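Long-range contacts in mutual gliding-motility protein MglA (PDB 5YMX), which belongs to the ADP-ribosylation factor family of P-loop proteins and holds guanosine-5'-diphosphate in its nucleotide pocket: residues I15-P20 with F74-V79; G24-L29 with R53-D58; V99-D104 with Y136-N141. All coordinates share one frame; numbering follows the deposited sequence. Where two conformers were deposited one is given.

Interaction 1: I15-P20 with F74-V79; sequences IVYYGP and FHLYTV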
loop_
_atom_site.group_PDB
_atom_site.type_symbol
_atom_site.label_atom_id
_atom_site.label_comp_id
_atom_site.label_asym_id
_atom_site.label_seq_id
_atom_site.Cartn_x
_atom_site.Cartn_y
_atom_site.Cartn_z
ATOM N N ILE A 15 3.660 -2.259 3.636
ATOM C CA ILE A 15 3.048 -1.650 2.457
ATOM C C ILE A 15 1.663 -1.177 2.865
ATOM O O ILE A 15 0.824 -1.984 3.288
ATOM C CB ILE A 15 2.925 -2.651 1.297
ATOM C CG1 ILE A 15 4.259 -3.352 1.021
ATOM C CG2 ILE A 15 2.310 -1.961 0.064
ATOM C CD1 ILE A 15 5.336 -2.461 0.560
ATOM N N VAL A 16 1.426 0.123 2.761
ATOM C CA VAL A 16 0.144 0.704 3.127
ATOM C C VAL A 16 -0.655 1.004 1.869
ATOM O O VAL A 16 -0.167 1.687 0.956
ATOM C CB VAL A 16 0.336 1.983 3.953
ATOM C CG1 VAL A 16 -1.006 2.675 4.146
ATOM C CG2 VAL A 16 0.977 1.656 5.295
ATOM N N TYR A 17 -1.880 0.486 1.828
ATOM C CA TYR A 17 -2.858 0.835 0.810
ATOM C C TYR A 17 -3.673 2.004 1.341
ATOM O O TYR A 17 -4.257 1.909 2.427
ATOM C CB TYR A 17 -3.766 -0.368 0.510
ATOM C CG TYR A 17 -3.116 -1.369 -0.408
ATOM C CD1 TYR A 17 -2.002 -2.111 0.002
ATOM C CD2 TYR A 17 -3.580 -1.544 -1.713
ATOM C CE1 TYR A 17 -1.381 -3.009 -0.864
ATOM C CE2 TYR A 17 -2.964 -2.437 -2.576
ATOM C CZ TYR A 17 -1.869 -3.166 -2.143
ATOM O OH TYR A 17 -1.240 -4.055 -2.980
ATOM N N TYR A 18 -3.676 3.113 0.598
ATOM C CA TYR A 18 -4.283 4.357 1.046
ATOM C C TYR A 18 -5.201 4.852 -0.061
ATOM O O TYR A 18 -4.954 4.597 -1.236
ATOM C CB TYR A 18 -3.184 5.393 1.268
ATOM C CG TYR A 18 -3.438 6.473 2.284
ATOM C CD1 TYR A 18 -4.046 7.668 1.927
ATOM C CD2 TYR A 18 -3.014 6.312 3.599
ATOM C CE1 TYR A 18 -4.219 8.692 2.859
ATOM C CE2 TYR A 18 -3.192 7.317 4.539
ATOM C CZ TYR A 18 -3.807 8.502 4.165
ATOM O OH TYR A 18 -3.957 9.511 5.102
ATOM N N GLY A 19 -6.253 5.566 0.320
ATOM C CA GLY A 19 -7.192 6.096 -0.634
ATOM C C GLY A 19 -8.528 6.347 0.027
ATOM O O GLY A 19 -8.733 5.977 1.187
ATOM N N PRO A 20 -9.461 6.983 -0.683
ATOM C CA PRO A 20 -10.735 7.353 -0.051
ATOM C C PRO A 20 -11.536 6.130 0.365
ATOM O O PRO A 20 -11.307 5.009 -0.095
ATOM C CB PRO A 20 -11.477 8.151 -1.125
ATOM C CG PRO A 20 -10.709 8.018 -2.368
ATOM C CD PRO A 20 -9.381 7.391 -2.100
ATOM N N PHE A 74 6.442 -9.420 3.617
ATOM C CA PHE A 74 5.639 -8.247 3.300
ATOM C C PHE A 74 4.402 -8.209 4.177
ATOM O O PHE A 74 3.736 -9.228 4.373
ATOM C CB PHE A 74 5.250 -8.230 1.816
ATOM C CG PHE A 74 6.398 -7.890 0.921
ATOM C CD1 PHE A 74 6.766 -6.568 0.726
ATOM C CD2 PHE A 74 7.149 -8.890 0.320
ATOM C CE1 PHE A 74 7.849 -6.244 -0.076
ATOM C CE2 PHE A 74 8.229 -8.568 -0.484
ATOM C CZ PHE A 74 8.573 -7.246 -0.682
ATOM N N HIS A 75 4.104 -7.026 4.714
ATOM C CA HIS A 75 2.933 -6.808 5.549
ATOM C C HIS A 75 2.087 -5.768 4.843
ATOM O O HIS A 75 2.554 -4.649 4.622
ATOM C CB HIS A 75 3.341 -6.255 6.918
ATOM C CG HIS A 75 4.254 -7.140 7.702
ATOM N ND1 HIS A 75 3.905 -7.652 8.932
ATOM C CD2 HIS A 75 5.517 -7.568 7.457
ATOM C CE1 HIS A 75 4.903 -8.378 9.399
ATOM N NE2 HIS A 75 5.892 -8.346 8.524
ATOM N N LEU A 76 0.861 -6.126 4.489
ATOM C CA LEU A 76 -0.047 -5.220 3.790
ATOM C C LEU A 76 -1.052 -4.674 4.793
ATOM O O LEU A 76 -1.681 -5.447 5.527
ATOM C CB LEU A 76 -0.776 -5.921 2.640
ATOM C CG LEU A 76 0.056 -6.712 1.627
ATOM C CD1 LEU A 76 -0.789 -7.009 0.402
ATOM C CD2 LEU A 76 1.352 -6.017 1.238
ATOM N N TYR A 77 -1.209 -3.345 4.811
ATOM C CA TYR A 77 -2.046 -2.664 5.795
ATOM C C TYR A 77 -2.987 -1.682 5.112
ATOM O O TYR A 77 -2.596 -0.995 4.165
ATOM C CB TYR A 77 -1.180 -1.816 6.757
ATOM C CG TYR A 77 -0.595 -2.575 7.919
ATOM C CD1 TYR A 77 0.500 -3.414 7.754
ATOM C CD2 TYR A 77 -1.145 -2.456 9.183
ATOM C CE1 TYR A 77 1.029 -4.110 8.833
ATOM C CE2 TYR A 77 -0.631 -3.155 10.264
ATOM C CZ TYR A 77 0.450 -3.983 10.079
ATOM O OH TYR A 77 0.957 -4.674 11.162
ATOM N N THR A 78 -4.198 -1.556 5.648
ATOM C CA THR A 78 -5.096 -0.506 5.195
ATOM C C THR A 78 -6.078 -0.156 6.298
ATOM O O THR A 78 -6.328 -0.949 7.209
ATOM C CB THR A 78 -5.831 -0.917 3.908
ATOM O OG1 THR A 78 -6.336 0.250 3.251
ATOM C CG2 THR A 78 -7.009 -1.865 4.179
ATOM N N VAL A 79 -6.634 1.048 6.197
ATOM C CA VAL A 79 -7.763 1.477 7.025
ATOM C C VAL A 79 -8.974 1.464 6.104
ATOM O O VAL A 79 -9.126 2.371 5.275
ATOM C CB VAL A 79 -7.547 2.885 7.603
ATOM C CG1 VAL A 79 -8.793 3.352 8.343
ATOM C CG2 VAL A 79 -6.348 2.904 8.515
HETATM O O HOH W 1 -5.303 3.149 4.691
#
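Ile-15 and Leu-76 sit next to each other on two parallel neighbouring strands and send their side chains out on the same face of the sheet. Their side chains come closest at Ile-15 CB and Leu-76 CD2, 3.7 Å, and CG1 of the isoleucine rests against the same methyl. Because CG1 stands anti to the carbonyl carbon (chi1 -51°), it also reaches back towards the Phe-74 ring, where it lies 4.1 Å from CD1 and meets the ring at a slant. The second methyl of Leu-76, CD1, approaches Tyr-17 CE1 at 4.2 Å, so the leucine bridges two residues of strand 15-18. Tyr-17 in turn packs against Asn-28, Leu-29 and Ile-32 of helix 25-34. Val-16 and Tyr-77 share the other face, and both touch Ile-92 of helix 86-92; the Tyr-77 ring swings out to stack on Phe-56. The backbones are stitched by Ile-15 N to His-75 O, Tyr-77 N to Ile-15 O and Tyr-17 N to Tyr-77 O, the last 2.9 Å long. Beyond this bond a side chain serves the next carbonyl: Thr-78 OG1 donates to Tyr-17 O over 2.8 Å, arriving 43° above the carbonyl plane. A water donates to that same Tyr-17 O at 2.8 Å and accepts from Val-79 N at 2.9 Å, linking the two. This marks the end of the backbone bonding between these two strands, although Tyr-18 still bonds to Val-100 and Val-102. Packing is thus apolar around Ile-15, Leu-76 and Phe-74, while at the Thr-78 end a hydroxyl and one water satisfy Tyr-17 O, an acceptor that no backbone N-H of strand 74-78 reaches.

Interaction 2: G24-L29 with R53-D58; sequences GKTTNL and RTLFFD. With GDP (guanosine-5'-diphosphate), chain C.
With its chi1 at -61°, Thr-26 splits its two branches between the halves of this contact: CG2, opposite the backbone N, meets Leu-55 CD2 at 3.9 Å, while OG1 turns to the diphosphate. Leu-55 answers with CG anti to the backbone N (chi1 179°), which carries its methyl across the threonine side chain at about a right angle. The sequence around Gly-24, Lys-25 and Thr-26 fits the P-loop, or Walker A, motif, and helix 25-34 starts from it. One turn on, Leu-29 points at strand 53-58, its CD2 lying 3.7 Å from Leu-55 O and its CG 4.1 Å from Phe-57 CE1. Leucine and phenylalanine slide past each other in opposite directions, and the Phe-57 ring also meets Tyr-33 edge-to-face. No hydrogen bond joins helix and strand, so van der Waals contacts, some of them to carbonyl oxygens, link the segments. The polar groups of the helix start are spent on guanosine-5'-diphosphate. O3B is gripped by three donors, Gly-24 N, Lys-25 N and Lys-25 NZ, the ammonium at 2.7 Å after bending back through its last two torsions and also bonding to Gly-19 O. O1B takes Thr-26 N and Thr-26 OG1, and O2A takes Thr-27 N and Thr-27 OG1. The backbone amides at the helix N terminus would add to the pull on these negative oxygens. Gly-24 at the N-cap accepts twice: Asn-28 N and Asn-28 ND2, the latter at 2.9 Å, reach Gly-24 O from opposite faces of its carbonyl plane.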
loop_
_atom_site.group_PDB
_atom_site.type_symbol
_atom_site.label_atom_id
_atom_site.label_comp_id
_atom_site.label_asym_id
_atom_site.label_seq_id
_atom_site.Cartn_x
_atom_site.Cartn_y
_atom_site.Cartn_z
ATOM N N GLY A 24 -11.673 0.536 -2.842
ATOM C CA GLY A 24 -11.210 -0.777 -3.238
ATOM C C GLY A 24 -10.023 -1.338 -2.476
ATOM O O GLY A 24 -9.419 -2.309 -2.938
ATOM N N LYS A 25 -9.670 -0.764 -1.319
ATOM C CA LYS A 25 -8.482 -1.224 -0.594
ATOM C C LYS A 25 -8.689 -2.614 -0.001
ATOM O O LYS A 25 -7.845 -3.502 -0.175
ATOM C CB LYS A 25 -8.106 -0.192 0.474
ATOM C CG LYS A 25 -7.856 1.179 -0.139
ATOM C CD LYS A 25 -7.446 2.271 0.852
ATOM C CE LYS A 25 -8.476 2.538 1.943
ATOM N NZ LYS A 25 -9.803 2.975 1.389
ATOM N N THR A 26 -9.806 -2.823 0.697
ATOM C CA THR A 26 -10.133 -4.157 1.197
ATOM C C THR A 26 -10.126 -5.173 0.070
ATOM O O THR A 26 -9.590 -6.282 0.219
ATOM C CB THR A 26 -11.524 -4.154 1.849
ATOM O OG1 THR A 26 -11.544 -3.257 2.960
ATOM C CG2 THR A 26 -11.911 -5.577 2.325
ATOM N N THR A 27 -10.718 -4.807 -1.071
ATOM C CA THR A 27 -10.830 -5.749 -2.179
ATOM C C THR A 27 -9.453 -6.145 -2.691
ATOM O O THR A 27 -9.200 -7.320 -2.971
ATOM C CB THR A 27 -11.689 -5.130 -3.290
ATOM O OG1 THR A 27 -12.966 -4.743 -2.750
ATOM C CG2 THR A 27 -11.924 -6.123 -4.411
ATOM N N ASN A 28 -8.539 -5.177 -2.804
ATOM C CA ASN A 28 -7.158 -5.502 -3.154
ATOM C C ASN A 28 -6.563 -6.492 -2.162
ATOM O O ASN A 28 -5.990 -7.512 -2.557
ATOM C CB ASN A 28 -6.306 -4.226 -3.161
ATOM C CG ASN A 28 -6.261 -3.545 -4.515
ATOM O OD1 ASN A 28 -5.371 -3.821 -5.311
ATOM N ND2 ASN A 28 -7.211 -2.634 -4.779
ATOM N N LEU A 29 -6.634 -6.178 -0.863
ATOM C CA LEU A 29 -6.005 -7.047 0.132
ATOM C C LEU A 29 -6.601 -8.449 0.112
ATOM O O LEU A 29 -5.865 -9.434 0.208
ATOM C CB LEU A 29 -6.094 -6.441 1.538
ATOM C CG LEU A 29 -4.874 -5.610 1.964
ATOM C CD1 LEU A 29 -4.699 -4.363 1.105
ATOM C CD2 LEU A 29 -4.957 -5.227 3.431
ATOM N N ARG A 53 -11.179 1.007 11.795
ATOM C CA ARG A 53 -10.677 -0.346 11.745
ATOM C C ARG A 53 -9.371 -0.348 10.980
ATOM O O ARG A 53 -9.074 0.563 10.204
ATOM C CB ARG A 53 -11.641 -1.257 10.975
ATOM C CG ARG A 53 -13.008 -1.432 11.606
ATOM C CD ARG A 53 -13.985 -2.006 10.592
ATOM N NE ARG A 53 -14.158 -1.088 9.470
ATOM C CZ ARG A 53 -14.987 -1.288 8.452
ATOM N NH1 ARG A 53 -15.736 -2.382 8.401
ATOM N NH2 ARG A 53 -15.073 -0.387 7.485
ATOM N N THR A 54 -8.597 -1.394 11.200
ATOM C CA THR A 54 -7.390 -1.676 10.441
ATOM C C THR A 54 -7.490 -3.101 9.916
ATOM O O THR A 54 -7.988 -3.986 10.619
ATOM C CB THR A 54 -6.156 -1.556 11.350
ATOM O OG1 THR A 54 -6.132 -0.258 11.953
ATOM C CG2 THR A 54 -4.878 -1.740 10.557
ATOM N N LEU A 55 -7.010 -3.321 8.705
ATOM C CA LEU A 55 -7.021 -4.635 8.084
ATOM C C LEU A 55 -5.611 -4.904 7.598
ATOM O O LEU A 55 -5.021 -4.056 6.920
ATOM C CB LEU A 55 -8.001 -4.644 6.909
ATOM C CG LEU A 55 -8.123 -5.942 6.133
ATOM C CD1 LEU A 55 -8.765 -7.012 7.017
ATOM C CD2 LEU A 55 -8.952 -5.695 4.881
ATOM N N PHE A 56 -5.069 -6.077 7.929
ATOM C CA PHE A 56 -3.690 -6.343 7.543
ATOM C C PHE A 56 -3.402 -7.833 7.543
ATOM O O PHE A 56 -4.121 -8.631 8.147
ATOM C CB PHE A 56 -2.667 -5.578 8.408
ATOM C CG PHE A 56 -2.680 -5.960 9.859
ATOM C CD1 PHE A 56 -3.616 -5.422 10.733
ATOM C CD2 PHE A 56 -1.730 -6.841 10.360
ATOM C CE1 PHE A 56 -3.597 -5.757 12.091
ATOM C CE2 PHE A 56 -1.716 -7.177 11.713
ATOM C CZ PHE A 56 -2.651 -6.634 12.572
ATOM N N PHE A 57 -2.321 -8.186 6.861
ATOM C CA PHE A 57 -1.759 -9.528 6.951
ATOM C C PHE A 57 -0.315 -9.490 6.479
ATOM O O PHE A 57 0.146 -8.510 5.891
ATOM C CB PHE A 57 -2.568 -10.557 6.146
ATOM C CG PHE A 57 -2.479 -10.386 4.653
ATOM C CD1 PHE A 57 -3.300 -9.480 3.989
ATOM C CD2 PHE A 57 -1.606 -11.164 3.900
ATOM C CE1 PHE A 57 -3.237 -9.342 2.597
ATOM C CE2 PHE A 57 -1.554 -11.044 2.516
ATOM C CZ PHE A 57 -2.372 -10.136 1.864
ATOM N N ASP A 58 0.393 -10.587 6.716
ATOM C CA ASP A 58 1.761 -10.699 6.240
ATOM C C ASP A 58 1.969 -12.017 5.506
ATOM O O ASP A 58 1.229 -12.986 5.685
ATOM C CB ASP A 58 2.803 -10.493 7.368
ATOM C CG ASP A 58 2.785 -11.601 8.398
ATOM O OD1 ASP A 58 3.279 -12.711 8.102
ATOM O OD2 ASP A 58 2.293 -11.358 9.517
HETATM P PB GDP C . -12.249 0.197 0.929
HETATM O O1B GDP C . -11.596 -0.976 1.616
HETATM O O2B GDP C . -13.118 1.005 1.843
HETATM O O3B GDP C . -11.288 1.046 0.154
HETATM O O3A GDP C . -13.255 -0.372 -0.221
HETATM P PA GDP C . -13.708 -1.892 -0.565
HETATM O O1A GDP C . -14.464 -2.448 0.600
HETATM O O2A GDP C . -12.563 -2.704 -1.093
HETATM O "O5'" GDP C . -14.703 -1.631 -1.790
HETATM C "C5'" GDP C . -15.914 -0.886 -1.622
HETATM C "C4'" GDP C . -16.958 -1.380 -2.620
HETATM O "O4'" GDP C . -16.508 -1.141 -3.960
HETATM C "C3'" GDP C . -17.233 -2.870 -2.520
HETATM O "O3'" GDP C . -18.630 -3.068 -2.790
HETATM C "C2'" GDP C . -16.410 -3.453 -3.648
HETATM O "O2'" GDP C . -16.948 -4.682 -4.140
HETATM C "C1'" GDP C . -16.518 -2.364 -4.692
HETATM N N9 GDP C . -15.376 -2.367 -5.617
HETATM C C8 GDP C . -14.061 -2.381 -5.276
HETATM N N7 GDP C . -13.288 -2.369 -6.394
HETATM C C5 GDP C . -14.134 -2.301 -7.450
HETATM C C6 GDP C . -13.986 -2.246 -8.907
HETATM O O6 GDP C . -12.861 -2.248 -9.439
HETATM N N1 GDP C . -15.109 -2.199 -9.640
HETATM C C2 GDP C . -16.344 -2.196 -9.118
HETATM N N2 GDP C . -17.405 -2.142 -9.960
HETATM N N3 GDP C . -16.564 -2.248 -7.782
HETATM C C4 GDP C . -15.500 -2.296 -6.936
#

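Interaction 3: V99-D104 with Y136-N141; sequences VVFVAD and YVIQYN. With GDP (guanosine-5'-diphosphate), chain C.
Strands 98-104 and 136-141 are the two strands of a beta-alpha-beta unit joined through helix 110-126, and Val-99 to Asp-104 pair with Tyr-136 to Asn-141 in unbroken parallel register. Five backbone hydrogen bonds alternate between them, among them Gln-139 N to Phe-101 O at 2.8 Å. On one face Tyr-136 lays its ring edge against the neighbouring strand: CE1 lies 3.7 Å from Phe-101 CB, in the plane of the ring. Phe-101, its CG opposite the backbone N (chi1 -174°), runs alongside Ile-138, with CD2 3.8 Å from Ile-138 CD1. Leu-117 of helix 110-126 and Leu-158 of helix 151-158 pack on this side. The other face carries Val-100 and Val-137, whose CG2 methyls meet at 3.8 Å and which both touch Val-183 of helix 176-193. Strand 136-141 ends on the first residue of the Asn-Lys-x-Asp sequence characteristic of guanine-nucleotide-binding P-loop proteins, here opened by Asn-141 and Lys-142 and closed by Asp-144, which also bonds the nucleotide. Val-102 CG1 lies 3.8 Å from Asn-141 CB. It also touches Gln-139 OE1, which accepts from Asn-28 ND2. The amide of Asn-141 is held by Cys-23 O on its ND2 and by Ala-170 N on its OD1, and ND2 gives a 3.0 Å hydrogen bond to N7 of guanosine-5'-diphosphate.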
loop_
_atom_site.group_PDB
_atom_site.type_symbol
_atom_site.label_atom_id
_atom_site.label_comp_id
_atom_site.label_asym_id
_atom_site.label_seq_id
_atom_site.Cartn_x
_atom_site.Cartn_y
_atom_site.Cartn_z
ATOM N N VAL A 99 3.907 2.728 -0.384
ATOM C CA VAL A 99 2.500 3.118 -0.411
ATOM C C VAL A 99 1.890 2.768 -1.759
ATOM O O VAL A 99 2.492 3.020 -2.809
ATOM C CB VAL A 99 2.333 4.630 -0.147
ATOM C CG1 VAL A 99 0.875 5.033 -0.316
ATOM C CG2 VAL A 99 2.839 4.973 1.232
ATOM N N VAL A 100 0.682 2.214 -1.723
ATOM C CA VAL A 100 -0.170 2.095 -2.902
ATOM C C VAL A 100 -1.327 3.044 -2.677
ATOM O O VAL A 100 -2.082 2.876 -1.716
ATOM C CB VAL A 100 -0.705 0.666 -3.097
ATOM C CG1 VAL A 100 -1.700 0.630 -4.261
ATOM C CG2 VAL A 100 0.443 -0.313 -3.309
ATOM N N PHE A 101 -1.459 4.059 -3.534
ATOM C CA PHE A 101 -2.647 4.903 -3.504
ATOM C C PHE A 101 -3.675 4.304 -4.451
ATOM O O PHE A 101 -3.409 4.170 -5.652
ATOM C CB PHE A 101 -2.358 6.361 -3.875
ATOM C CG PHE A 101 -3.560 7.254 -3.702
ATOM C CD1 PHE A 101 -3.852 7.808 -2.466
ATOM C CD2 PHE A 101 -4.436 7.497 -4.757
ATOM C CE1 PHE A 101 -4.970 8.619 -2.296
ATOM C CE2 PHE A 101 -5.563 8.294 -4.582
ATOM C CZ PHE A 101 -5.817 8.870 -3.358
ATOM N N VAL A 102 -4.828 3.925 -3.910
ATOM C CA VAL A 102 -5.919 3.360 -4.702
ATOM C C VAL A 102 -6.917 4.475 -4.962
ATOM O O VAL A 102 -7.525 4.994 -4.022
ATOM C CB VAL A 102 -6.573 2.158 -4.000
ATOM C CG1 VAL A 102 -7.713 1.607 -4.868
ATOM C CG2 VAL A 102 -5.528 1.070 -3.676
ATOM N N ALA A 103 -7.055 4.868 -6.227
ATOM C CA ALA A 103 -8.014 5.883 -6.622
ATOM C C ALA A 103 -9.289 5.227 -7.137
ATOM O O ALA A 103 -9.250 4.253 -7.901
ATOM C CB ALA A 103 -7.428 6.756 -7.729
ATOM N N ASP A 104 -10.425 5.776 -6.739
ATOM C CA ASP A 104 -11.704 5.337 -7.270
ATOM C C ASP A 104 -11.949 6.111 -8.560
ATOM O O ASP A 104 -12.073 7.338 -8.533
ATOM C CB ASP A 104 -12.773 5.642 -6.224
ATOM C CG ASP A 104 -14.130 5.095 -6.589
ATOM O OD1 ASP A 104 -14.506 5.162 -7.781
ATOM O OD2 ASP A 104 -14.838 4.618 -5.675
ATOM N N TYR A 136 6.288 4.255 -4.048
ATOM C CA TYR A 136 4.926 4.758 -4.184
ATOM C C TYR A 136 4.435 4.430 -5.586
ATOM O O TYR A 136 5.106 4.740 -6.577
ATOM C CB TYR A 136 4.924 6.280 -3.931
ATOM C CG TYR A 136 3.646 6.986 -4.326
ATOM C CD1 TYR A 136 2.398 6.417 -4.080
ATOM C CD2 TYR A 136 3.690 8.219 -4.966
ATOM C CE1 TYR A 136 1.240 7.050 -4.462
ATOM C CE2 TYR A 136 2.531 8.869 -5.360
ATOM C CZ TYR A 136 1.304 8.269 -5.103
ATOM O OH TYR A 136 0.143 8.893 -5.480
ATOM N N VAL A 137 3.283 3.769 -5.658
ATOM C CA VAL A 137 2.611 3.500 -6.922
ATOM C C VAL A 137 1.149 3.879 -6.763
ATOM O O VAL A 137 0.608 3.906 -5.653
ATOM C CB VAL A 137 2.732 2.026 -7.370
ATOM C CG1 VAL A 137 4.184 1.562 -7.388
ATOM C CG2 VAL A 137 1.925 1.104 -6.487
ATOM N N ILE A 138 0.505 4.161 -7.889
ATOM C CA ILE A 138 -0.894 4.561 -7.892
ATOM C C ILE A 138 -1.706 3.571 -8.718
ATOM O O ILE A 138 -1.288 3.159 -9.807
ATOM C CB ILE A 138 -1.089 6.034 -8.345
ATOM C CG1 ILE A 138 -2.537 6.490 -8.145
ATOM C CG2 ILE A 138 -0.649 6.283 -9.783
ATOM C CD1 ILE A 138 -2.691 8.013 -8.117
ATOM N N GLN A 139 -2.861 3.191 -8.190
ATOM C CA GLN A 139 -3.782 2.296 -8.874
ATOM C C GLN A 139 -5.052 3.058 -9.206
ATOM O O GLN A 139 -5.660 3.660 -8.322
ATOM C CB GLN A 139 -4.119 1.107 -7.974
ATOM C CG GLN A 139 -5.082 0.114 -8.636
ATOM C CD GLN A 139 -5.493 -0.977 -7.679
ATOM O OE1 GLN A 139 -6.560 -0.914 -7.084
ATOM N NE2 GLN A 139 -4.632 -1.987 -7.518
ATOM N N TYR A 140 -5.446 3.035 -10.480
ATOM C CA TYR A 140 -6.733 3.594 -10.899
ATOM C C TYR A 140 -7.704 2.426 -10.925
ATOM O O TYR A 140 -7.701 1.622 -11.866
ATOM C CB TYR A 140 -6.633 4.239 -12.277
ATOM C CG TYR A 140 -5.568 5.308 -12.394
ATOM C CD1 TYR A 140 -5.292 6.176 -11.337
ATOM C CD2 TYR A 140 -4.835 5.446 -13.555
ATOM C CE1 TYR A 140 -4.311 7.152 -11.455
ATOM C CE2 TYR A 140 -3.874 6.421 -13.686
ATOM C CZ TYR A 140 -3.613 7.272 -12.635
ATOM O OH TYR A 140 -2.645 8.238 -12.759
ATOM N N ASN A 141 -8.491 2.291 -9.858
ATOM C CA ASN A 141 -9.370 1.147 -9.670
ATOM C C ASN A 141 -10.768 1.448 -10.229
ATOM O O ASN A 141 -11.125 2.596 -10.507
ATOM C CB ASN A 141 -9.427 0.766 -8.186
ATOM C CG ASN A 141 -10.100 -0.565 -7.953
ATOM O OD1 ASN A 141 -9.949 -1.500 -8.751
ATOM N ND2 ASN A 141 -10.856 -0.664 -6.865
HETATM P PB GDP C . -12.249 0.197 0.929
HETATM O O1B GDP C . -11.596 -0.976 1.616
HETATM O O2B GDP C . -13.118 1.005 1.843
HETATM O O3B GDP C . -11.288 1.046 0.154
HETATM O O3A GDP C . -13.255 -0.372 -0.221
HETATM P PA GDP C . -13.708 -1.892 -0.565
HETATM O O1A GDP C . -14.464 -2.448 0.600
HETATM O O2A GDP C . -12.563 -2.704 -1.093
HETATM O "O5'" GDP C . -14.703 -1.631 -1.790
HETATM C "C5'" GDP C . -15.914 -0.886 -1.622
HETATM C "C4'" GDP C . -16.958 -1.380 -2.620
HETATM O "O4'" GDP C . -16.508 -1.141 -3.960
HETATM C "C3'" GDP C . -17.233 -2.870 -2.520
HETATM O "O3'" GDP C . -18.630 -3.068 -2.790
HETATM C "C2'" GDP C . -16.410 -3.453 -3.648
HETATM O "O2'" GDP C . -16.948 -4.682 -4.140
HETATM C "C1'" GDP C . -16.518 -2.364 -4.692
HETATM N N9 GDP C . -15.376 -2.367 -5.617
HETATM C C8 GDP C . -14.061 -2.381 -5.276
HETATM N N7 GDP C . -13.288 -2.369 -6.394
HETATM C C5 GDP C . -14.134 -2.301 -7.450
HETATM C C6 GDP C . -13.986 -2.246 -8.907
HETATM O O6 GDP C . -12.861 -2.248 -9.439
HETATM N N1 GDP C . -15.109 -2.199 -9.640
HETATM C C2 GDP C . -16.344 -2.196 -9.118
HETATM N N2 GDP C . -17.405 -2.142 -9.960
HETATM N N3 GDP C . -16.564 -2.248 -7.782
HETATM C C4 GDP C . -15.500 -2.296 -6.936
#

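Overall arrangement
From the N terminus, strand 10-18 leads through the phosphate-binding loop into helix 25-34, and both are met by later parts of the chain. Interaction 2 closes the shorter loop, bringing strand 53-59 against the start of that helix; it lies within the longer loop that interaction 1 closes when strand 71-78 returns beside strand 10-18. Interaction 3 follows separately, around helix 110-126, and no loops cross. All three reach one sheet: strand 71-78 pairs with strand 53-59, and strand 10-18 with strand 98-104 through Val-16 and Tyr-18. Interactions 2 and 3 flank guanosine-5'-diphosphate, at its phosphates and base, and join through Asn-28 and Gln-139.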